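Local coordinates for protein peroxiredoxin (Mycobacterium tuberculosis, PDB 5EPF) that reduces hydrogen peroxide and organic hydroperoxides as a thiol-specific peroxidase, protecting the cell against oxidative stress, at residues His58-Ala63 and Arg91-Pro96. Numbering follows the deposited sequence.
With SO4 (sulfate ion), chain B.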
loop_
_atom_site.group_PDB
_atom_site.type_symbol
_atom_site.label_atom_id
_atom_site.label_comp_id
_atom_site.label_asym_id
_atom_site.label_seq_id
_atom_site.Cartn_x
_atom_site.Cartn_y
_atom_site.Cartn_z
ATOM N N HIS A 58 -11.534 0.852 -4.747
ATOM C CA HIS A 58 -12.148 1.463 -3.574
ATOM C C HIS A 58 -11.243 2.547 -2.996
ATOM O O HIS A 58 -11.719 3.640 -2.665
ATOM C CB HIS A 58 -12.503 0.382 -2.550
ATOM C CG HIS A 58 -13.398 0.860 -1.449
ATOM N ND1 HIS A 58 -14.582 1.521 -1.679
ATOM C CD2 HIS A 58 -13.280 0.764 -0.103
ATOM C CE1 HIS A 58 -15.161 1.804 -0.524
ATOM N NE2 HIS A 58 -14.388 1.359 0.448
ATOM N N PHE A 59 -9.926 2.292 -2.933
ATOM C CA PHE A 59 -8.985 3.356 -2.581
ATOM C C PHE A 59 -9.095 4.536 -3.538
ATOM O O PHE A 59 -9.108 5.696 -3.102
ATOM C CB PHE A 59 -7.551 2.834 -2.574
ATOM C CG PHE A 59 -7.136 2.198 -1.268
ATOM C CD1 PHE A 59 -6.891 2.979 -0.145
ATOM C CD2 PHE A 59 -6.982 0.818 -1.156
ATOM C CE1 PHE A 59 -6.504 2.396 1.057
ATOM C CE2 PHE A 59 -6.600 0.228 0.044
ATOM C CZ PHE A 59 -6.362 1.035 1.161
ATOM N N ARG A 60 -9.178 4.261 -4.846
ATOM C CA ARG A 60 -9.317 5.326 -5.835
ATOM C C ARG A 60 -10.545 6.175 -5.547
ATOM O O ARG A 60 -10.481 7.413 -5.546
ATOM C CB ARG A 60 -9.459 4.703 -7.226
ATOM C CG ARG A 60 -9.696 5.731 -8.350
ATOM C CD ARG A 60 -10.206 5.032 -9.607
ATOM N NE ARG A 60 -11.504 4.413 -9.363
ATOM C CZ ARG A 60 -12.083 3.515 -10.156
ATOM N NH1 ARG A 60 -11.478 3.101 -11.268
ATOM N NH2 ARG A 60 -13.266 3.017 -9.828
ATOM N N ASP A 61 -11.685 5.515 -5.309
ATOM C CA ASP A 61 -12.957 6.203 -5.166
ATOM C C ASP A 61 -13.010 7.039 -3.903
ATOM O O ASP A 61 -13.862 7.924 -3.802
ATOM C CB ASP A 61 -14.097 5.182 -5.120
ATOM C CG ASP A 61 -14.310 4.439 -6.424
ATOM O OD1 ASP A 61 -13.812 4.874 -7.488
ATOM O OD2 ASP A 61 -15.028 3.405 -6.391
ATOM N N LEU A 62 -12.137 6.768 -2.928
ATOM C CA LEU A 62 -12.099 7.512 -1.674
ATOM C C LEU A 62 -11.058 8.633 -1.680
ATOM O O LEU A 62 -10.639 9.085 -0.605
ATOM C CB LEU A 62 -11.891 6.554 -0.500
ATOM C CG LEU A 62 -13.095 5.674 -0.165
ATOM C CD1 LEU A 62 -12.683 4.567 0.815
ATOM C CD2 LEU A 62 -14.234 6.502 0.404
ATOM N N ALA A 63 -10.673 9.122 -2.864
ATOM C CA ALA A 63 -9.649 10.169 -2.957
ATOM C C ALA A 63 -9.966 11.377 -2.068
ATOM O O ALA A 63 -9.101 11.876 -1.333
ATOM C CB ALA A 63 -9.493 10.626 -4.413
ATOM N N ARG A 91 -7.382 1.757 -14.730
ATOM C CA ARG A 91 -8.290 2.068 -13.632
ATOM C C ARG A 91 -8.216 3.532 -13.218
ATOM O O ARG A 91 -8.901 3.943 -12.276
ATOM C CB ARG A 91 -8.009 1.156 -12.435
ATOM C CG ARG A 91 -8.190 -0.319 -12.751
ATOM C CD ARG A 91 -9.612 -0.622 -13.189
ATOM N NE ARG A 91 -9.744 -2.011 -13.630
ATOM C CZ ARG A 91 -10.891 -2.561 -13.988
ATOM N NH1 ARG A 91 -12.005 -1.852 -13.928
ATOM N NH2 ARG A 91 -10.928 -3.826 -14.397
ATOM N N ARG A 92 -7.385 4.329 -13.892
ATOM C CA ARG A 92 -7.289 5.767 -13.627
ATOM C C ARG A 92 -6.965 6.051 -12.155
ATOM O O ARG A 92 -7.584 6.898 -11.501
ATOM C CB ARG A 92 -8.557 6.494 -14.098
ATOM C CG ARG A 92 -8.840 6.356 -15.616
ATOM C CD ARG A 92 -9.792 5.191 -15.965
ATOM N NE ARG A 92 -11.084 5.321 -15.289
ATOM C CZ ARG A 92 -11.842 4.299 -14.888
ATOM N NH1 ARG A 92 -11.464 3.037 -15.108
ATOM N NH2 ARG A 92 -12.986 4.540 -14.268
ATOM N N PHE A 93 -5.975 5.333 -11.625
ATOM C CA PHE A 93 -5.558 5.561 -10.244
ATOM C C PHE A 93 -4.850 6.898 -10.104
ATOM O O PHE A 93 -3.956 7.232 -10.885
ATOM C CB PHE A 93 -4.630 4.455 -9.750
ATOM C CG PHE A 93 -5.297 3.122 -9.590
ATOM C CD1 PHE A 93 -4.551 1.958 -9.678
ATOM C CD2 PHE A 93 -6.670 3.025 -9.370
ATOM C CE1 PHE A 93 -5.153 0.723 -9.538
ATOM C CE2 PHE A 93 -7.267 1.789 -9.226
ATOM C CZ PHE A 93 -6.513 0.643 -9.319
ATOM N N ASP A 94 -5.241 7.651 -9.083
ATOM C CA ASP A 94 -4.655 8.955 -8.791
ATOM C C ASP A 94 -3.640 8.867 -7.658
ATOM O O ASP A 94 -3.606 9.748 -6.800
ATOM C CB ASP A 94 -5.762 9.956 -8.449
ATOM C CG ASP A 94 -6.550 9.558 -7.204
ATOM O OD1 ASP A 94 -6.865 8.355 -7.024
ATOM O OD2 ASP A 94 -6.844 10.466 -6.396
ATOM N N TYR A 95 -2.828 7.814 -7.620
ATOM C CA TYR A 95 -1.888 7.596 -6.529
ATOM C C TYR A 95 -0.793 6.648 -7.014
ATOM O O TYR A 95 -0.952 5.970 -8.039
ATOM C CB TYR A 95 -2.605 7.061 -5.271
ATOM C CG TYR A 95 -3.410 5.788 -5.477
ATOM C CD1 TYR A 95 -2.803 4.536 -5.377
ATOM C CD2 TYR A 95 -4.791 5.830 -5.744
ATOM C CE1 TYR A 95 -3.508 3.379 -5.559
ATOM C CE2 TYR A 95 -5.515 4.649 -5.928
ATOM C CZ TYR A 95 -4.870 3.426 -5.837
ATOM O OH TYR A 95 -5.545 2.233 -5.987
ATOM N N PRO A 96 0.313 6.543 -6.281
ATOM C CA PRO A 96 1.414 5.672 -6.708
ATOM C C PRO A 96 1.141 4.190 -6.477
ATOM O O PRO A 96 0.553 3.788 -5.464
ATOM C CB PRO A 96 2.588 6.143 -5.831
ATOM C CG PRO A 96 2.173 7.491 -5.281
ATOM C CD PRO A 96 0.688 7.353 -5.103
HETATM S S SO4 B . -14.012 1.077 -13.212
HETATM O O1 SO4 B . -12.557 1.034 -13.178
HETATM O O2 SO4 B . -14.562 -0.283 -13.396
HETATM O O3 SO4 B . -14.547 1.637 -11.968
HETATM O O4 SO4 B . -14.450 1.893 -14.349
#
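The Phe93 ring, whose CD2 is 3.9 Å from Arg60 CB, has Tyr95 OH over the centre of one face and Arg91 CB toward the rim of the opposite face; Tyr95 OH is hydrogen-bonded to Ala56 O. With CG anti to the backbone N (chi1 177°) and a bend at chi3, the Arg60 chain passes this ring and presents the edges of its guanidinium. One N-H of NH1 gives a nearly straight hydrogen bond (169°) to the backbone O of Arg91, 2.9 Å away and in the guanidinium plane. A sulfate, probably from the crystallisation liquor, lies across the NH1/NH2 edge, taking bonds from Arg60 NH1 to its O1 (3.0 Å) and from Arg60 NH2 to its O3 (2.9 Å). Arg91 and Arg92 turn their own guanidinium edges to this anion, which probably offsets the charge of the three arginines; Arg60 NH1 lies over one face of the Arg92 guanidinium, 3.7 Å from Arg92 NH2. NE and NH2 of Arg60 both reach OD1 of Asp61 in a side-on salt bridge, which, with the bond to Arg91 O, probably fixes the rotation of the group. Ala63 CB packs 3.3 Å from Asp94 OD2. The contact thus joins the C-terminal end of helix 50-61, the helix that carries the active-site Cys52, to the Schellman-capped end of helix 81-91 and the loop leading into edge strand 97-99 of the thioredoxin-fold sheet; Arg73 of strand 72-77 hydrogen-bonds the backbone O of Phe59 and forms a salt bridge with Asp94, linking the two segments.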